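Local coordinates for diaminopimelate decarboxylase (Helicobacter pylori, PDB 2QGH), which catalyses the pyridoxal-phosphate-dependent decarboxylation of meso-diaminopimelate to L-lysine, the last step of lysine biosynthesis by the diaminopimelate route, at residues G207-D212 with V248-E253; I61-K66 with R282-E287. All coordinates share one frame; numbering follows the deposited sequence.

Contact 1 of 2, residues G207-D212 with V248-E253; sequences GSQLLD and VSYENE. With PLP (pyridoxal-5'-phosphate), chain B; LYS (lysine), chain C.
Gln209 and Val248 are joined by a side-chain amide that mimics a backbone partner, a polar surface contact between the loops following barrel strands 197-203 and 239-241. Both ends of the amide are used. Val248 N donates to Gln209 OE1 at 3.0 Å, its nitrogen tilted from the carbonyl plane of the glutamine, while Gln209 NE2 returns a nearly straight bond (171°) to Val248 O over 3.1 Å. This second bond lies close to the Gln209 amide plane and uses a lone pair of Val248 O. With CG anti to the backbone N (chi1 -180°) and a bend at chi2, the glutamine delivers its amide to one residue's N-H and C=O, and the two bonds together should fix the amide's rotation. Tyr250 comes obliquely to that amide, the two planes 41° apart, with Tyr250 CE2 3.3 Å from Gln209 OE1. Val248 CG2 lies over one face of the Tyr250 ring, near its rim, and the phenol OH is hydrogen-bonded to Arg282. Leu211 CD1 approaches Val248 O more loosely, at 4.2 Å. Next to this amide pair, Ser208 OG donates to phosphate oxygen O3P of pyridoxal-5'-phosphate at 2.7 Å. Segment 207-212 thus carries Ser208 to the phosphate, while 248-253 lies farther out; loops so placed at the C-terminal ends of barrel strands are characteristic of the alanine-racemase-like barrel of fold-type III pyridoxal enzymes.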
ATOM      1  N   GLY A 207     -17.487 -10.801  -5.250  1.00 21.82           N
ATOM      2  CA  GLY A 207     -17.037  -9.735  -4.371  1.00 19.52           C
ATOM      3  C   GLY A 207     -16.455 -10.210  -3.052  1.00 20.69           C
ATOM      4  O   GLY A 207     -16.397 -11.410  -2.782  1.00 17.27           O
ATOM      5  N   SER A 208     -16.026  -9.256  -2.228  1.00 20.43           N
ATOM      6  CA  SER A 208     -15.438  -9.560  -0.927  1.00 21.08           C
ATOM      7  C   SER A 208     -16.164  -8.834   0.211  1.00 23.00           C
ATOM      8  O   SER A 208     -16.804  -7.806  -0.006  1.00 25.31           O
ATOM      9  CB  SER A 208     -13.954  -9.169  -0.917  1.00 19.64           C
ATOM     10  OG  SER A 208     -13.329  -9.569   0.288  1.00 15.68           O
ATOM     11  N   GLN A 209     -16.049  -9.376   1.421  1.00 24.15           N
ATOM     12  CA  GLN A 209     -16.685  -8.799   2.601  1.00 25.28           C
ATOM     13  C   GLN A 209     -18.185  -8.661   2.366  1.00 26.09           C
ATOM     14  O   GLN A 209     -18.771  -7.611   2.611  1.00 27.32           O
ATOM     15  CB  GLN A 209     -16.055  -7.438   2.921  1.00 25.62           C
ATOM     16  CG  GLN A 209     -16.618  -6.698   4.156  1.00 25.27           C
ATOM     17  CD  GLN A 209     -16.642  -7.548   5.415  1.00 26.31           C
ATOM     18  OE1 GLN A 209     -15.757  -8.368   5.642  1.00 25.44           O
ATOM     19  NE2 GLN A 209     -17.654  -7.341   6.248  1.00 29.02           N
ATOM     20  N   LEU A 210     -18.801  -9.739   1.890  1.00 27.72           N
ATOM     21  CA  LEU A 210     -20.232  -9.755   1.603  1.00 26.92           C
ATOM     22  C   LEU A 210     -21.045 -10.115   2.842  1.00 27.14           C
ATOM     23  O   LEU A 210     -20.756 -11.103   3.515  1.00 26.19           O
ATOM     24  CB  LEU A 210     -20.532 -10.762   0.490  1.00 26.45           C
ATOM     25  CG  LEU A 210     -19.725 -10.620  -0.801  1.00 26.29           C
ATOM     26  CD1 LEU A 210     -20.277 -11.573  -1.844  1.00 25.65           C
ATOM     27  CD2 LEU A 210     -19.799  -9.191  -1.304  1.00 26.26           C
ATOM     28  N   LEU A 211     -22.062  -9.312   3.139  1.00 28.14           N
ATOM     29  CA  LEU A 211     -22.910  -9.561   4.298  1.00 28.96           C
ATOM     30  C   LEU A 211     -24.291 -10.071   3.884  1.00 30.27           C
ATOM     31  O   LEU A 211     -25.044 -10.582   4.715  1.00 29.34           O
ATOM     32  CB  LEU A 211     -23.064  -8.294   5.141  1.00 28.20           C
ATOM     33  CG  LEU A 211     -21.877  -7.736   5.944  1.00 30.57           C
ATOM     34  CD1 LEU A 211     -21.304  -8.798   6.869  1.00 27.89           C
ATOM     35  CD2 LEU A 211     -20.823  -7.231   4.999  1.00 32.93           C
ATOM     36  N   ASP A 212     -24.627  -9.928   2.605  1.00 30.08           N
ATOM     37  CA  ASP A 212     -25.921 -10.395   2.122  1.00 31.96           C
ATOM     38  C   ASP A 212     -25.748 -11.677   1.298  1.00 32.69           C
ATOM     39  O   ASP A 212     -25.008 -11.702   0.313  1.00 32.63           O
ATOM     40  CB  ASP A 212     -26.595  -9.308   1.279  1.00 32.58           C
ATOM     41  CG  ASP A 212     -28.018  -9.675   0.881  1.00 35.02           C
ATOM     42  OD1 ASP A 212     -28.630  -8.928   0.089  1.00 35.37           O
ATOM     43  OD2 ASP A 212     -28.531 -10.710   1.364  1.00 37.56           O
ATOM     44  N   VAL A 248     -16.738 -10.592   7.434  1.00 24.74           N
ATOM     45  CA  VAL A 248     -16.618 -10.808   8.870  1.00 25.16           C
ATOM     46  C   VAL A 248     -17.286  -9.659   9.609  1.00 27.39           C
ATOM     47  O   VAL A 248     -17.729  -8.682   8.996  1.00 27.90           O
ATOM     48  CB  VAL A 248     -15.137 -10.934   9.341  1.00 25.82           C
ATOM     49  CG1 VAL A 248     -14.509 -12.195   8.752  1.00 25.18           C
ATOM     50  CG2 VAL A 248     -14.343  -9.700   8.947  1.00 23.48           C
ATOM     51  N   SER A 249     -17.362  -9.776  10.926  1.00 27.74           N
ATOM     52  CA  SER A 249     -18.010  -8.748  11.714  1.00 31.03           C
ATOM     53  C   SER A 249     -17.053  -7.652  12.172  1.00 31.26           C
ATOM     54  O   SER A 249     -16.670  -7.604  13.332  1.00 32.71           O
ATOM     55  CB  SER A 249     -18.693  -9.380  12.925  1.00 29.83           C
ATOM     56  OG  SER A 249     -19.717  -8.531  13.402  1.00 33.91           O
ATOM     57  N   TYR A 250     -16.673  -6.765  11.263  1.00 31.06           N
ATOM     58  CA  TYR A 250     -15.769  -5.689  11.631  1.00 32.79           C
ATOM     59  C   TYR A 250     -16.442  -4.718  12.593  1.00 35.00           C
ATOM     60  O   TYR A 250     -15.822  -4.262  13.552  1.00 35.90           O
ATOM     61  CB  TYR A 250     -15.291  -4.937  10.387  1.00 30.95           C
ATOM     62  CG  TYR A 250     -14.313  -5.719   9.538  1.00 29.87           C
ATOM     63  CD1 TYR A 250     -13.147  -6.256  10.095  1.00 28.20           C
ATOM     64  CD2 TYR A 250     -14.542  -5.910   8.176  1.00 28.42           C
ATOM     65  CE1 TYR A 250     -12.234  -6.960   9.314  1.00 26.64           C
ATOM     66  CE2 TYR A 250     -13.633  -6.611   7.384  1.00 29.42           C
ATOM     67  CZ  TYR A 250     -12.483  -7.134   7.956  1.00 27.40           C
ATOM     68  OH  TYR A 250     -11.594  -7.829   7.171  1.00 23.77           O
ATOM     69  N   GLU A 251     -17.711  -4.411  12.338  1.00 36.89           N
ATOM     70  CA  GLU A 251     -18.455  -3.484  13.181  1.00 38.05           C
ATOM     71  C   GLU A 251     -19.670  -4.133  13.858  1.00 39.69           C
ATOM     72  O   GLU A 251     -20.759  -3.557  13.887  1.00 39.80           O
ATOM     73  CB  GLU A 251     -18.903  -2.287  12.340  1.00 38.83           C
ATOM     74  CG  GLU A 251     -17.768  -1.596  11.600  1.00 38.85           C
ATOM     75  CD  GLU A 251     -18.227  -0.380  10.822  1.00 39.29           C
ATOM     76  OE1 GLU A 251     -18.700   0.592  11.448  1.00 41.77           O
ATOM     77  OE2 GLU A 251     -18.115  -0.390   9.581  1.00 40.80           O
ATOM     78  N   ASN A 252     -19.480  -5.336  14.394  1.00 41.63           N
ATOM     79  CA  ASN A 252     -20.549  -6.069  15.082  1.00 44.34           C
ATOM     80  C   ASN A 252     -21.802  -6.363  14.243  1.00 43.89           C
ATOM     81  O   ASN A 252     -22.887  -6.552  14.795  1.00 43.54           O
ATOM     82  CB  ASN A 252     -20.977  -5.317  16.345  1.00 47.86           C
ATOM     83  CG  ASN A 252     -19.833  -5.114  17.320  1.00 49.46           C
ATOM     84  OD1 ASN A 252     -19.287  -6.077  17.866  1.00 50.47           O
ATOM     85  ND2 ASN A 252     -19.465  -3.854  17.543  1.00 50.72           N
ATOM     86  N   GLU A 253     -21.656  -6.394  12.921  1.00 43.21           N
ATOM     87  CA  GLU A 253     -22.784  -6.682  12.037  1.00 42.35           C
ATOM     88  C   GLU A 253     -23.042  -8.187  12.018  1.00 42.23           C
ATOM     89  O   GLU A 253     -22.198  -8.974  12.458  1.00 42.25           O
ATOM     90  CB  GLU A 253     -22.476  -6.209  10.619  1.00 41.35           C
ATOM     91  CG  GLU A 253     -22.004  -4.785  10.557  1.00 41.75           C
ATOM     92  CD  GLU A 253     -20.634  -4.660   9.927  1.00 42.76           C
ATOM     93  OE1 GLU A 253     -19.691  -5.341  10.396  1.00 40.92           O
ATOM     94  OE2 GLU A 253     -20.504  -3.872   8.966  1.00 41.08           O
TER
HETATM   95  N1  PLP B 406     -11.279 -16.030  -4.729  1.00 17.02           N
HETATM   96  C2  PLP B 406     -11.043 -15.019  -5.683  1.00 17.99           C
HETATM   97  C2A PLP B 406     -10.962 -15.346  -7.123  1.00 17.22           C
HETATM   98  C3  PLP B 406     -10.855 -13.660  -5.206  1.00 19.36           C
HETATM   99  O3  PLP B 406     -10.603 -12.632  -6.094  1.00 21.26           O
HETATM  100  C4  PLP B 406     -10.920 -13.371  -3.844  1.00 19.36           C
HETATM  101  C4A PLP B 406     -10.981 -11.922  -3.509  1.00 18.04           C
HETATM  102  C5  PLP B 406     -11.142 -14.386  -2.902  1.00 17.41           C
HETATM  103  C6  PLP B 406     -11.355 -15.742  -3.359  1.00 17.69           C
HETATM  104  C5A PLP B 406     -10.994 -14.268  -1.446  1.00 18.10           C
HETATM  105  O4P PLP B 406     -12.164 -13.693  -0.913  1.00 17.92           O
HETATM  106  P   PLP B 406     -12.304 -13.424   0.519  1.00 17.17           P
HETATM  107  O1P PLP B 406     -11.049 -12.997   1.343  1.00 16.63           O
HETATM  108  O2P PLP B 406     -12.894 -14.790   1.086  1.00 17.77           O
HETATM  109  O3P PLP B 406     -13.340 -12.240   0.627  1.00 17.91           O
HETATM  110  N   LYS C 407      -7.847  -6.271  -0.222  1.00 19.82           N
HETATM  111  CA  LYS C 407      -9.321  -6.201   0.024  1.00 22.77           C
HETATM  112  C   LYS C 407      -9.601  -5.846   1.485  1.00 23.07           C
HETATM  113  O   LYS C 407      -8.639  -5.440   2.167  1.00 24.45           O
HETATM  114  CB  LYS C 407      -9.975  -7.547  -0.336  1.00 20.42           C
HETATM  115  CG  LYS C 407      -9.890  -7.877  -1.819  1.00 18.80           C
HETATM  116  CD  LYS C 407     -10.199  -9.333  -2.115  1.00 18.36           C
HETATM  117  CE  LYS C 407     -10.115  -9.586  -3.619  1.00 19.60           C
HETATM  118  NZ  LYS C 407     -10.233 -11.029  -4.022  1.00 20.66           N
HETATM  119  OXT LYS C 407     -10.763  -5.973   1.930  1.00 22.80           O

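Contact 2 of 2, residues I61-K66 with R282-E287; sequences ICYALK and RSIVAE. With PLP (pyridoxal-5'-phosphate), chain B; LYS (lysine), chain C.
Tyr63 is the residue through which strand 59-64 meets the short helix 282-285, pressing on Ile284 and Val285 in a buried, apolar contact without hydrogen bonds between the segments. At Tyr63, CG stands anti to the backbone N (chi1 172°), and the ring leans obliquely across Ile284, with Tyr63 CD1 3.9 Å from Ile284 CB. Val285 meets its far end nearly at a right angle: Val285 CG1 is 3.9 Å from Tyr63 CZ and 3.4 Å from Tyr63 OH, a hydroxyl hydrogen-bonded to Asn68 O. Ala64 turns to the cofactor, its CB 3.5 Å from PLP C5A. Lys66 CG sits between the backbone N and the carbonyl carbon (chi1 57°), and the chain passes CD within 3.5 Å of NZ of the bound lysine; bends at chi3 and chi4 then turn Lys66 NZ aside to a salt bridge with Asp85. NZ of the bound lysine is 1.3 Å from PLP C4A, consistent with an external aldimine. From the helix, Arg282 N donates to PLP O1P at 2.7 Å, and Arg282 NH2 holds LYS OXT at 2.7 Å near the guanidinium plane. The helix's N-terminal end probably helps offset the phosphate charge. Around this core, backbone hydrogen bonding ties Cys62 to Cys278 of the adjoining strand, helix 71-79 packs on Tyr63 and Val285 through Ile73, and Tyr50 of helix 40-52 touches Ile61 and Ile284.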
ATOM      1  N   ILE A  61     -11.806 -26.845  -0.064  1.00 19.67           N
ATOM      2  CA  ILE A  61     -11.681 -25.489   0.452  1.00 19.77           C
ATOM      3  C   ILE A  61     -10.302 -24.925   0.111  1.00 19.87           C
ATOM      4  O   ILE A  61      -9.298 -25.298   0.707  1.00 19.89           O
ATOM      5  CB  ILE A  61     -11.898 -25.456   1.972  1.00 19.98           C
ATOM      6  CG1 ILE A  61     -13.243 -26.101   2.303  1.00 20.18           C
ATOM      7  CG2 ILE A  61     -11.882 -24.015   2.475  1.00 20.29           C
ATOM      8  CD1 ILE A  61     -14.410 -25.504   1.514  1.00 19.82           C
ATOM      9  N   CYS A  62     -10.263 -24.032  -0.870  1.00 19.88           N
ATOM     10  CA  CYS A  62      -9.008 -23.435  -1.295  1.00 18.57           C
ATOM     11  C   CYS A  62      -8.794 -22.076  -0.674  1.00 17.07           C
ATOM     12  O   CYS A  62      -9.326 -21.072  -1.149  1.00 17.22           O
ATOM     13  CB  CYS A  62      -8.968 -23.311  -2.815  1.00 19.81           C
ATOM     14  SG  CYS A  62      -8.962 -24.891  -3.671  1.00 21.04           S
ATOM     15  N   TYR A  63      -8.004 -22.053   0.394  1.00 15.27           N
ATOM     16  CA  TYR A  63      -7.696 -20.819   1.097  1.00 14.99           C
ATOM     17  C   TYR A  63      -7.085 -19.767   0.158  1.00 15.72           C
ATOM     18  O   TYR A  63      -6.093 -20.020  -0.521  1.00 15.43           O
ATOM     19  CB  TYR A  63      -6.740 -21.121   2.251  1.00 16.03           C
ATOM     20  CG  TYR A  63      -6.212 -19.886   2.921  1.00 15.59           C
ATOM     21  CD1 TYR A  63      -7.077 -18.994   3.554  1.00 17.41           C
ATOM     22  CD2 TYR A  63      -4.857 -19.577   2.878  1.00 14.47           C
ATOM     23  CE1 TYR A  63      -6.611 -17.827   4.120  1.00 16.57           C
ATOM     24  CE2 TYR A  63      -4.377 -18.407   3.441  1.00 15.70           C
ATOM     25  CZ  TYR A  63      -5.259 -17.536   4.058  1.00 16.73           C
ATOM     26  OH  TYR A  63      -4.799 -16.363   4.598  1.00 17.70           O
ATOM     27  N   ALA A  64      -7.696 -18.589   0.106  1.00 16.61           N
ATOM     28  CA  ALA A  64      -7.198 -17.519  -0.749  1.00 18.58           C
ATOM     29  C   ALA A  64      -5.998 -16.855  -0.066  1.00 19.10           C
ATOM     30  O   ALA A  64      -6.162 -16.065   0.867  1.00 17.52           O
ATOM     31  CB  ALA A  64      -8.304 -16.503  -0.999  1.00 19.26           C
ATOM     32  N   LEU A  65      -4.797 -17.192  -0.537  1.00 19.74           N
ATOM     33  CA  LEU A  65      -3.550 -16.671   0.030  1.00 18.83           C
ATOM     34  C   LEU A  65      -3.461 -15.153   0.126  1.00 17.73           C
ATOM     35  O   LEU A  65      -2.891 -14.619   1.076  1.00 17.77           O
ATOM     36  CB  LEU A  65      -2.343 -17.219  -0.744  1.00 17.21           C
ATOM     37  CG  LEU A  65      -1.843 -18.615  -0.330  1.00 18.76           C
ATOM     38  CD1 LEU A  65      -2.970 -19.629  -0.443  1.00 17.05           C
ATOM     39  CD2 LEU A  65      -0.658 -19.029  -1.204  1.00 16.55           C
ATOM     40  N   LYS A  66      -4.024 -14.463  -0.856  1.00 17.58           N
ATOM     41  CA  LYS A  66      -4.024 -13.008  -0.854  1.00 17.16           C
ATOM     42  C   LYS A  66      -4.430 -12.460   0.516  1.00 17.94           C
ATOM     43  O   LYS A  66      -3.979 -11.390   0.914  1.00 19.31           O
ATOM     44  CB  LYS A  66      -4.986 -12.496  -1.921  1.00 20.69           C
ATOM     45  CG  LYS A  66      -6.411 -13.008  -1.752  1.00 21.02           C
ATOM     46  CD  LYS A  66      -7.288 -12.587  -2.910  1.00 25.24           C
ATOM     47  CE  LYS A  66      -6.793 -13.203  -4.215  1.00 29.48           C
ATOM     48  NZ  LYS A  66      -6.846 -14.691  -4.178  1.00 32.58           N
ATOM     49  N   ARG A 282     -10.692 -14.010   3.807  1.00 20.91           N
ATOM     50  CA  ARG A 282     -10.938 -13.174   4.975  1.00 21.56           C
ATOM     51  C   ARG A 282     -11.532 -13.955   6.145  1.00 22.98           C
ATOM     52  O   ARG A 282     -10.985 -13.945   7.252  1.00 23.59           O
ATOM     53  CB  ARG A 282     -11.887 -12.035   4.591  1.00 19.89           C
ATOM     54  CG  ARG A 282     -11.901 -10.862   5.554  1.00 18.56           C
ATOM     55  CD  ARG A 282     -13.099  -9.963   5.273  1.00 14.48           C
ATOM     56  NE  ARG A 282     -13.101  -9.439   3.912  1.00 16.05           N
ATOM     57  CZ  ARG A 282     -12.315  -8.455   3.483  1.00 17.91           C
ATOM     58  NH1 ARG A 282     -11.455  -7.867   4.311  1.00 14.89           N
ATOM     59  NH2 ARG A 282     -12.375  -8.072   2.216  1.00 13.99           N
ATOM     60  N   SER A 283     -12.656 -14.626   5.899  1.00 24.21           N
ATOM     61  CA  SER A 283     -13.342 -15.403   6.933  1.00 23.96           C
ATOM     62  C   SER A 283     -12.500 -16.522   7.556  1.00 23.21           C
ATOM     63  O   SER A 283     -12.907 -17.140   8.536  1.00 23.23           O
ATOM     64  CB  SER A 283     -14.650 -15.983   6.377  1.00 23.83           C
ATOM     65  OG  SER A 283     -14.438 -16.700   5.176  1.00 24.38           O
ATOM     66  N   ILE A 284     -11.327 -16.786   6.993  1.00 22.78           N
ATOM     67  CA  ILE A 284     -10.466 -17.822   7.545  1.00 21.61           C
ATOM     68  C   ILE A 284      -9.444 -17.223   8.510  1.00 21.82           C
ATOM     69  O   ILE A 284      -9.188 -17.784   9.575  1.00 20.88           O
ATOM     70  CB  ILE A 284      -9.669 -18.570   6.443  1.00 23.12           C
ATOM     71  CG1 ILE A 284     -10.617 -19.308   5.489  1.00 23.72           C
ATOM     72  CG2 ILE A 284      -8.675 -19.543   7.091  1.00 19.77           C
ATOM     73  CD1 ILE A 284     -11.324 -20.511   6.096  1.00 25.78           C
ATOM     74  N   VAL A 285      -8.877 -16.076   8.142  1.00 19.18           N
ATOM     75  CA  VAL A 285      -7.832 -15.462   8.952  1.00 19.60           C
ATOM     76  C   VAL A 285      -8.094 -14.119   9.623  1.00 20.55           C
ATOM     77  O   VAL A 285      -7.392 -13.765  10.567  1.00 22.16           O
ATOM     78  CB  VAL A 285      -6.525 -15.299   8.126  1.00 20.07           C
ATOM     79  CG1 VAL A 285      -5.979 -16.646   7.738  1.00 17.59           C
ATOM     80  CG2 VAL A 285      -6.798 -14.465   6.879  1.00 17.67           C
ATOM     81  N   ALA A 286      -9.074 -13.364   9.147  1.00 21.06           N
ATOM     82  CA  ALA A 286      -9.340 -12.058   9.734  1.00 22.84           C
ATOM     83  C   ALA A 286      -9.239 -12.016  11.267  1.00 25.74           C
ATOM     84  O   ALA A 286      -8.288 -11.454  11.821  1.00 27.14           O
ATOM     85  CB  ALA A 286     -10.703 -11.552   9.290  1.00 19.09           C
ATOM     86  N   GLU A 287     -10.208 -12.624  11.944  1.00 27.25           N
ATOM     87  CA  GLU A 287     -10.268 -12.618  13.398  1.00 27.61           C
ATOM     88  C   GLU A 287      -9.023 -13.081  14.163  1.00 27.15           C
ATOM     89  O   GLU A 287      -8.708 -12.521  15.217  1.00 27.34           O
ATOM     90  CB  GLU A 287     -11.493 -13.420  13.868  1.00 30.04           C
ATOM     91  CG  GLU A 287     -11.569 -13.615  15.386  1.00 35.59           C
ATOM     92  CD  GLU A 287     -12.805 -14.396  15.846  1.00 38.41           C
ATOM     93  OE1 GLU A 287     -13.106 -15.453  15.244  1.00 39.42           O
ATOM     94  OE2 GLU A 287     -13.464 -13.960  16.821  1.00 37.44           O
TER
HETATM   95  N1  PLP B 406     -11.279 -16.030  -4.729  1.00 17.02           N
HETATM   96  C2  PLP B 406     -11.043 -15.019  -5.683  1.00 17.99           C
HETATM   97  C2A PLP B 406     -10.962 -15.346  -7.123  1.00 17.22           C
HETATM   98  C3  PLP B 406     -10.855 -13.660  -5.206  1.00 19.36           C
HETATM   99  O3  PLP B 406     -10.603 -12.632  -6.094  1.00 21.26           O
HETATM  100  C4  PLP B 406     -10.920 -13.371  -3.844  1.00 19.36           C
HETATM  101  C4A PLP B 406     -10.981 -11.922  -3.509  1.00 18.04           C
HETATM  102  C5  PLP B 406     -11.142 -14.386  -2.902  1.00 17.41           C
HETATM  103  C6  PLP B 406     -11.355 -15.742  -3.359  1.00 17.69           C
HETATM  104  C5A PLP B 406     -10.994 -14.268  -1.446  1.00 18.10           C
HETATM  105  O4P PLP B 406     -12.164 -13.693  -0.913  1.00 17.92           O
HETATM  106  P   PLP B 406     -12.304 -13.424   0.519  1.00 17.17           P
HETATM  107  O1P PLP B 406     -11.049 -12.997   1.343  1.00 16.63           O
HETATM  108  O2P PLP B 406     -12.894 -14.790   1.086  1.00 17.77           O
HETATM  109  O3P PLP B 406     -13.340 -12.240   0.627  1.00 17.91           O
HETATM  110  N   LYS C 407      -7.847  -6.271  -0.222  1.00 19.82           N
HETATM  111  CA  LYS C 407      -9.321  -6.201   0.024  1.00 22.77           C
HETATM  112  C   LYS C 407      -9.601  -5.846   1.485  1.00 23.07           C
HETATM  113  O   LYS C 407      -8.639  -5.440   2.167  1.00 24.45           O
HETATM  114  CB  LYS C 407      -9.975  -7.547  -0.336  1.00 20.42           C
HETATM  115  CG  LYS C 407      -9.890  -7.877  -1.819  1.00 18.80           C
HETATM  116  CD  LYS C 407     -10.199  -9.333  -2.115  1.00 18.36           C
HETATM  117  CE  LYS C 407     -10.115  -9.586  -3.619  1.00 19.60           C
HETATM  118  NZ  LYS C 407     -10.233 -11.029  -4.022  1.00 20.66           N
HETATM  119  OXT LYS C 407     -10.763  -5.973   1.930  1.00 22.80           O

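How the contacts relate
From the N terminus, the chain first enters contact 2 on strand 59-64 and completes it only at helix 282-285, after a circuit of the eight-stranded barrel that returns the last strand beside the first. Contact 1 opens and closes within that circuit, bridging the loops that flank helix 213-232 and strand 239-241, so the smaller loop nests in the larger without crossing it. The contact centres are 14 Å apart, and Arg282 spans the gap: Arg282 NH2 lies 2.6 Å from Ser208 OG, a probable hydrogen bond. Both contacts border the cofactor and lysine, contact 2 in the interior and contact 1 toward the surface.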